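Restriction endonuclease r.bpuji (Bacillus pumilus, PDB 2VLA) probably cleaves DNA as a restriction endonuclease, and is represented here by its N-terminal recognition domain bound to cognate DNA. Local coordinates at residues Gly74-Met79 with Leu214-Leu219; Asn221-Asp226 with Val230-Arg235. One frame throughout, in Å; residues are numbered along the deposited sequence. Where two conformers were deposited one is given.

Contact 1: Gly74-Met79 with Leu214-Leu219; sequences GKLFGM and LNYLEL. With nucleotides of chain B; nucleotides of chain C.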
# COMPACT_ATOMS: atom_id res chain seq x y z
N GLY A 74 -9.29 1.39 9.21
CA GLY A 74 -9.78 2.54 8.44
C GLY A 74 -8.93 2.83 7.19
O GLY A 74 -9.38 2.62 6.04
N LYS A 75 -7.71 3.30 7.39
CA LYS A 75 -6.91 3.79 6.26
C LYS A 75 -6.28 2.67 5.43
O LYS A 75 -6.60 2.51 4.24
CB LYS A 75 -5.85 4.75 6.73
CG LYS A 75 -6.40 6.00 7.34
CD LYS A 75 -6.91 6.96 6.28
CE LYS A 75 -7.29 8.32 6.87
NZ LYS A 75 -7.51 9.36 5.82
N LEU A 76 -5.41 1.86 6.02
CA LEU A 76 -4.58 0.98 5.21
C LEU A 76 -5.41 -0.13 4.56
O LEU A 76 -5.18 -0.50 3.41
CB LEU A 76 -3.43 0.39 6.03
CG LEU A 76 -2.44 -0.48 5.26
CD1 LEU A 76 -1.72 0.32 4.18
CD2 LEU A 76 -1.42 -1.11 6.28
N PHE A 77 -6.32 -0.75 5.32
CA PHE A 77 -7.13 -1.83 4.77
C PHE A 77 -8.47 -1.37 4.17
O PHE A 77 -9.14 -2.14 3.53
CB PHE A 77 -7.41 -2.90 5.80
CG PHE A 77 -6.19 -3.73 6.21
CD1 PHE A 77 -4.94 -3.53 5.63
CD2 PHE A 77 -6.31 -4.72 7.19
CE1 PHE A 77 -3.85 -4.30 6.03
CE2 PHE A 77 -5.24 -5.48 7.57
CZ PHE A 77 -4.00 -5.27 7.01
N GLY A 78 -8.86 -0.12 4.42
CA GLY A 78 -10.07 0.44 3.81
C GLY A 78 -11.34 -0.35 4.15
O GLY A 78 -12.12 -0.69 3.25
N MET A 79 -11.59 -0.57 5.44
CA MET A 79 -12.63 -1.49 5.85
C MET A 79 -13.94 -0.80 6.26
O MET A 79 -14.95 -1.46 6.44
CB MET A 79 -12.12 -2.39 6.98
CG MET A 79 -10.96 -3.27 6.54
SD MET A 79 -10.43 -4.45 7.76
CE MET A 79 -11.72 -5.68 7.53
N LEU A 214 5.71 -5.07 -0.26
CA LEU A 214 5.91 -6.36 -0.83
C LEU A 214 5.09 -7.44 -0.08
O LEU A 214 4.58 -8.35 -0.68
CB LEU A 214 7.41 -6.72 -0.88
CG LEU A 214 8.22 -5.84 -1.82
CD1 LEU A 214 9.69 -6.08 -1.65
CD2 LEU A 214 7.82 -6.10 -3.22
N ASN A 215 5.02 -7.34 1.26
CA ASN A 215 4.18 -8.26 2.03
C ASN A 215 2.75 -8.33 1.52
O ASN A 215 2.14 -9.39 1.55
CB ASN A 215 4.15 -7.85 3.53
CG ASN A 215 5.40 -8.22 4.30
OD1 ASN A 215 6.26 -8.95 3.82
ND2 ASN A 215 5.48 -7.69 5.51
N TYR A 216 2.17 -7.19 1.15
CA TYR A 216 0.79 -7.21 0.71
C TYR A 216 0.65 -7.91 -0.64
O TYR A 216 -0.31 -8.58 -0.88
CB TYR A 216 0.17 -5.77 0.72
CG TYR A 216 0.15 -5.22 2.13
CD1 TYR A 216 -0.37 -5.97 3.17
CD2 TYR A 216 0.75 -4.01 2.44
CE1 TYR A 216 -0.31 -5.53 4.47
CE2 TYR A 216 0.83 -3.57 3.75
CZ TYR A 216 0.29 -4.35 4.76
OH TYR A 216 0.41 -3.96 6.11
N LEU A 217 1.66 -7.77 -1.49
CA LEU A 217 1.68 -8.49 -2.74
C LEU A 217 1.89 -10.01 -2.51
O LEU A 217 1.40 -10.84 -3.29
CB LEU A 217 2.76 -7.91 -3.65
CG LEU A 217 2.62 -8.06 -5.15
CD1 LEU A 217 1.31 -7.43 -5.65
CD2 LEU A 217 3.83 -7.44 -5.86
N GLU A 218 2.58 -10.37 -1.43
CA GLU A 218 2.74 -11.75 -1.06
C GLU A 218 1.45 -12.33 -0.46
O GLU A 218 1.07 -13.47 -0.77
CB GLU A 218 3.89 -11.90 -0.07
CG GLU A 218 4.26 -13.35 0.25
CD GLU A 218 5.42 -13.45 1.21
OE1 GLU A 218 5.26 -13.02 2.38
OE2 GLU A 218 6.49 -13.96 0.78
N LEU A 219 0.77 -11.54 0.36
CA LEU A 219 -0.53 -11.95 0.89
C LEU A 219 -1.59 -12.12 -0.19
O LEU A 219 -2.52 -12.88 -0.02
CB LEU A 219 -1.00 -10.96 1.96
CG LEU A 219 -0.28 -11.05 3.31
CD1 LEU A 219 -0.52 -9.82 4.12
CD2 LEU A 219 -0.74 -12.29 4.05
P DC B 5 -5.53 8.18 10.61
OP1 DC B 5 -6.95 8.20 10.21
OP2 DC B 5 -5.00 6.99 11.30
O5' DC B 5 -4.67 8.58 9.33
C5' DC B 5 -3.44 7.95 9.03
C4' DC B 5 -2.31 8.93 9.06
O4' DC B 5 -2.19 9.50 10.40
C3' DC B 5 -0.95 8.35 8.75
O3' DC B 5 -0.10 9.36 8.21
C2' DC B 5 -0.53 7.87 10.15
C1' DC B 5 -0.95 9.10 10.96
N1 DC B 5 -1.09 8.83 12.39
C2 DC B 5 -0.28 9.50 13.32
O2 DC B 5 0.53 10.36 12.91
N3 DC B 5 -0.42 9.20 14.65
C4 DC B 5 -1.29 8.28 15.04
N4 DC B 5 -1.39 8.03 16.36
C5 DC B 5 -2.11 7.58 14.14
C6 DC B 5 -1.99 7.89 12.83
P DC C 3 7.25 -9.08 8.79
OP1 DC C 3 6.37 -10.26 8.64
OP2 DC C 3 7.50 -8.16 7.68
O5' DC C 3 6.70 -8.18 9.99
C5' DC C 3 6.32 -8.78 11.22
C4' DC C 3 6.09 -7.73 12.28
O4' DC C 3 7.35 -7.14 12.67
C3' DC C 3 5.24 -6.56 11.80
O3' DC C 3 4.29 -6.15 12.76
C2' DC C 3 6.27 -5.45 11.59
C1' DC C 3 7.15 -5.75 12.78
N1 DC C 3 8.42 -5.08 12.81
C2 DC C 3 8.99 -4.71 14.05
O2 DC C 3 8.43 -5.03 15.13
N3 DC C 3 10.17 -4.05 14.03
C4 DC C 3 10.76 -3.75 12.88
N4 DC C 3 11.92 -3.12 12.92
C5 DC C 3 10.18 -4.10 11.64
C6 DC C 3 9.01 -4.72 11.65
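Phe77 presents a ring edge to Tyr216: Tyr216 CE1 lies near the plane of the Phe77 ring, 4.1 Å from Phe77 CE1, and the two ring planes are nearly perpendicular, which rules out parallel stacking of the pair. Leu76 and Tyr216 approach head-on from their own backbones, Leu76 CD2 standing 3.4 Å from Tyr216 OH and 4.0 Å from Tyr216 CZ. With its CG trans to the backbone N (chi1 -176°), the leucine directs its branch toward the tyrosine, and CD2 is the methyl that touches. No hydrogen bond joins the segments; with the closest CA atoms, those of Phe77 and Tyr216, 10.4 Å apart, the gap is spanned by side chains alone, and all three touching residues are buried. The contact is thus a buried, largely apolar bridge within the recognition domain, joining the end of helix 62-76 to helix 203-219.

Both elements also meet DNA. Asn215 ND2 donates to OP2 of DC3 of chain C over 3.0 Å, with 163° at the hydrogen, while its OD1 accepts from Arg211 NE, so both ends of the amide are used and its rotation is fixed. The aliphatic part of Lys75 passes DC5 of chain B, CE lying 3.4 Å from OP1, and its NZ bonds to Gly118 O.

Helix 102-112 packs beside both segments: Phe106 meets Phe77 edge-to-face and also touches Leu219, Ile109 touches Phe77, and Cys110 touches Leu217. Tyr216 further rests on Ile13 and Leu76 on Phe113, while Leu214 and Leu217 pack against strand 223-225.

Contact 2: Asn221-Asp226 with Val230-Arg235; sequences NLIRID and VKLNYR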
# COMPACT_ATOMS: atom_id res chain seq x y z
N ASN A 221 -0.92 -13.50 -2.85
CA ASN A 221 -0.44 -14.69 -3.54
C ASN A 221 0.13 -14.41 -4.93
O ASN A 221 0.13 -15.29 -5.79
CB ASN A 221 -1.55 -15.74 -3.64
CG ASN A 221 -1.72 -16.52 -2.37
OD1 ASN A 221 -0.80 -16.59 -1.55
ND2 ASN A 221 -2.89 -17.12 -2.20
N LEU A 222 0.65 -13.21 -5.14
CA LEU A 222 1.20 -12.86 -6.45
C LEU A 222 2.72 -13.01 -6.50
O LEU A 222 3.29 -13.22 -7.58
CB LEU A 222 0.77 -11.46 -6.85
CG LEU A 222 -0.74 -11.27 -6.86
CD1 LEU A 222 -1.08 -9.88 -7.29
CD2 LEU A 222 -1.43 -12.34 -7.74
N ILE A 223 3.36 -12.96 -5.33
CA ILE A 223 4.80 -13.13 -5.23
C ILE A 223 5.17 -13.96 -4.03
O ILE A 223 4.34 -14.20 -3.17
CB ILE A 223 5.52 -11.79 -5.14
CG1 ILE A 223 5.19 -11.07 -3.81
CG2 ILE A 223 5.18 -10.91 -6.39
CD1 ILE A 223 6.05 -9.87 -3.45
N ARG A 224 6.42 -14.40 -4.00
CA ARG A 224 7.00 -15.03 -2.83
C ARG A 224 8.33 -14.34 -2.53
O ARG A 224 9.17 -14.18 -3.43
CB ARG A 224 7.22 -16.52 -3.09
CG ARG A 224 7.69 -17.31 -1.87
CD ARG A 224 6.64 -18.34 -1.41
NE ARG A 224 5.90 -17.91 -0.22
CZ ARG A 224 6.45 -17.28 0.82
NH1 ARG A 224 7.73 -17.01 0.83
NH2 ARG A 224 5.70 -16.93 1.86
N ILE A 225 8.47 -13.85 -1.30
CA ILE A 225 9.66 -13.19 -0.87
C ILE A 225 10.48 -14.20 -0.08
O ILE A 225 10.03 -14.71 0.93
CB ILE A 225 9.32 -12.02 0.13
CG1 ILE A 225 8.31 -11.03 -0.48
CG2 ILE A 225 10.59 -11.28 0.55
CD1 ILE A 225 7.70 -10.09 0.56
N ASP A 226 11.66 -14.52 -0.56
CA ASP A 226 12.59 -15.33 0.25
C ASP A 226 13.75 -14.46 0.74
O ASP A 226 13.69 -13.24 0.68
CB ASP A 226 13.03 -16.59 -0.51
CG ASP A 226 13.91 -16.31 -1.71
OD1 ASP A 226 14.92 -15.59 -1.57
OD2 ASP A 226 13.63 -16.89 -2.79
N VAL A 230 12.87 -11.67 -4.69
CA VAL A 230 11.43 -11.55 -4.81
C VAL A 230 11.04 -12.19 -6.13
O VAL A 230 11.51 -11.77 -7.19
CB VAL A 230 11.03 -10.07 -4.83
CG1 VAL A 230 9.52 -9.92 -5.11
CG2 VAL A 230 11.43 -9.38 -3.51
N LYS A 231 10.18 -13.21 -6.08
CA LYS A 231 9.80 -13.97 -7.29
C LYS A 231 8.29 -14.02 -7.49
O LYS A 231 7.54 -14.08 -6.53
CB LYS A 231 10.34 -15.39 -7.20
CG LYS A 231 11.86 -15.47 -7.16
CD LYS A 231 12.34 -16.88 -6.86
CE LYS A 231 12.05 -17.82 -8.02
NZ LYS A 231 12.60 -19.18 -7.77
N LEU A 232 7.85 -13.95 -8.75
CA LEU A 232 6.46 -14.14 -9.06
C LEU A 232 5.99 -15.55 -8.79
O LEU A 232 6.72 -16.50 -9.00
CB LEU A 232 6.18 -13.78 -10.54
CG LEU A 232 6.37 -12.31 -10.91
CD1 LEU A 232 6.48 -12.13 -12.44
CD2 LEU A 232 5.22 -11.43 -10.38
N ASN A 233 4.74 -15.66 -8.39
CA ASN A 233 4.06 -16.94 -8.28
C ASN A 233 3.20 -17.22 -9.53
O ASN A 233 2.05 -16.77 -9.63
CB ASN A 233 3.17 -16.95 -7.05
CG ASN A 233 2.34 -18.20 -6.95
OD1 ASN A 233 2.68 -19.23 -7.55
ND2 ASN A 233 1.22 -18.12 -6.27
N TYR A 234 3.76 -17.96 -10.48
CA TYR A 234 3.10 -18.10 -11.78
C TYR A 234 1.85 -19.00 -11.72
O TYR A 234 1.11 -19.08 -12.69
CB TYR A 234 4.09 -18.59 -12.84
CG TYR A 234 4.99 -17.49 -13.37
CD1 TYR A 234 4.55 -16.62 -14.34
CD2 TYR A 234 6.27 -17.29 -12.84
CE1 TYR A 234 5.35 -15.60 -14.82
CE2 TYR A 234 7.08 -16.27 -13.30
CZ TYR A 234 6.61 -15.44 -14.32
OH TYR A 234 7.39 -14.41 -14.83
N ARG A 235 1.61 -19.65 -10.59
CA ARG A 235 0.32 -20.27 -10.37
C ARG A 235 -0.80 -19.23 -10.44
O ARG A 235 -1.94 -19.56 -10.73
CB ARG A 235 0.30 -20.99 -9.01
CG ARG A 235 1.28 -22.15 -8.93
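A beta hairpin joins Ile223 to Leu232, Arg224 to Lys231 and Ile225 to Val230 as successive antiparallel pairs, its short strands lying at 158° to one another. Placed directly after helix 203-219, with Val230 also backbone-bonded to Leu155, it is consistent with the wing of a winged-helix DNA-binding unit. Arg224 and Lys231 form the hydrogen-bonded pair: Arg224 N reaches Lys231 O at 2.8 Å, approaching nearly end-on to the carbonyl, and Lys231 N returns a bond to Arg224 O at 3.0 Å. Lys231 O is approached a second time, by Ile223 CA at 3.2 Å, in a CA-H...O contact.

Ile223 spreads over the neighbouring strand by two branches. With CG1 set between the backbone N and the carbonyl carbon (chi1 67°), its CD1 comes to 3.8 Å from Val230 CG1, whereas its CG2 lies 4.0 Å from Leu232 CD2. Val230 and Ile225 share one sheet face, Arg224 and Lys231 the other.

Asn233 closes the open end. Its backbone N bonds to Leu222 O at 3.0 Å, almost straight at the hydrogen (178°) although the donor stands above the carbonyl plane, and its ND2 bonds to Asn221 O at 3.1 Å. Asn221 itself, with positive phi, completes a Schellman motif ending the preceding helix. At the other end of the amide, Asn233 OD1 accepts a longer bond, 3.3 Å, from Arg235 N in the next 3-10 turn, an Asx turn.

The chemistry therefore divides: backbone pairing sets the strand register, while one asparagine, through backbone and side chain together, satisfies two consecutive carbonyls at the helix exit and has the rotation of its amide fixed by bonds at both ends.

Overall arrangement
Helix 203-219 connects the two contacts, whose centres are 16 Å apart. Contact 1 uses the face carrying Tyr216, its centre about 6 Å from the centre of the chain; contact 2 is more peripheral, its centre about 17 Å from the centre of the chain. The connection is direct: Glu218 OE2 approaches Ile225 N at 2.9 Å and Leu217 O approaches Leu222 N at 3.1 Å, both probable hydrogen bonds, and Leu214 O packs on Ile223 CD1. The DNA is nearer the first, where Lys75 of 74-79 touches chain B and Asn215 of 214-219 touches chain C. Contact 2 backs the phosphate-binding helix, its nearest atom about 7 Å from the bound nucleic acid.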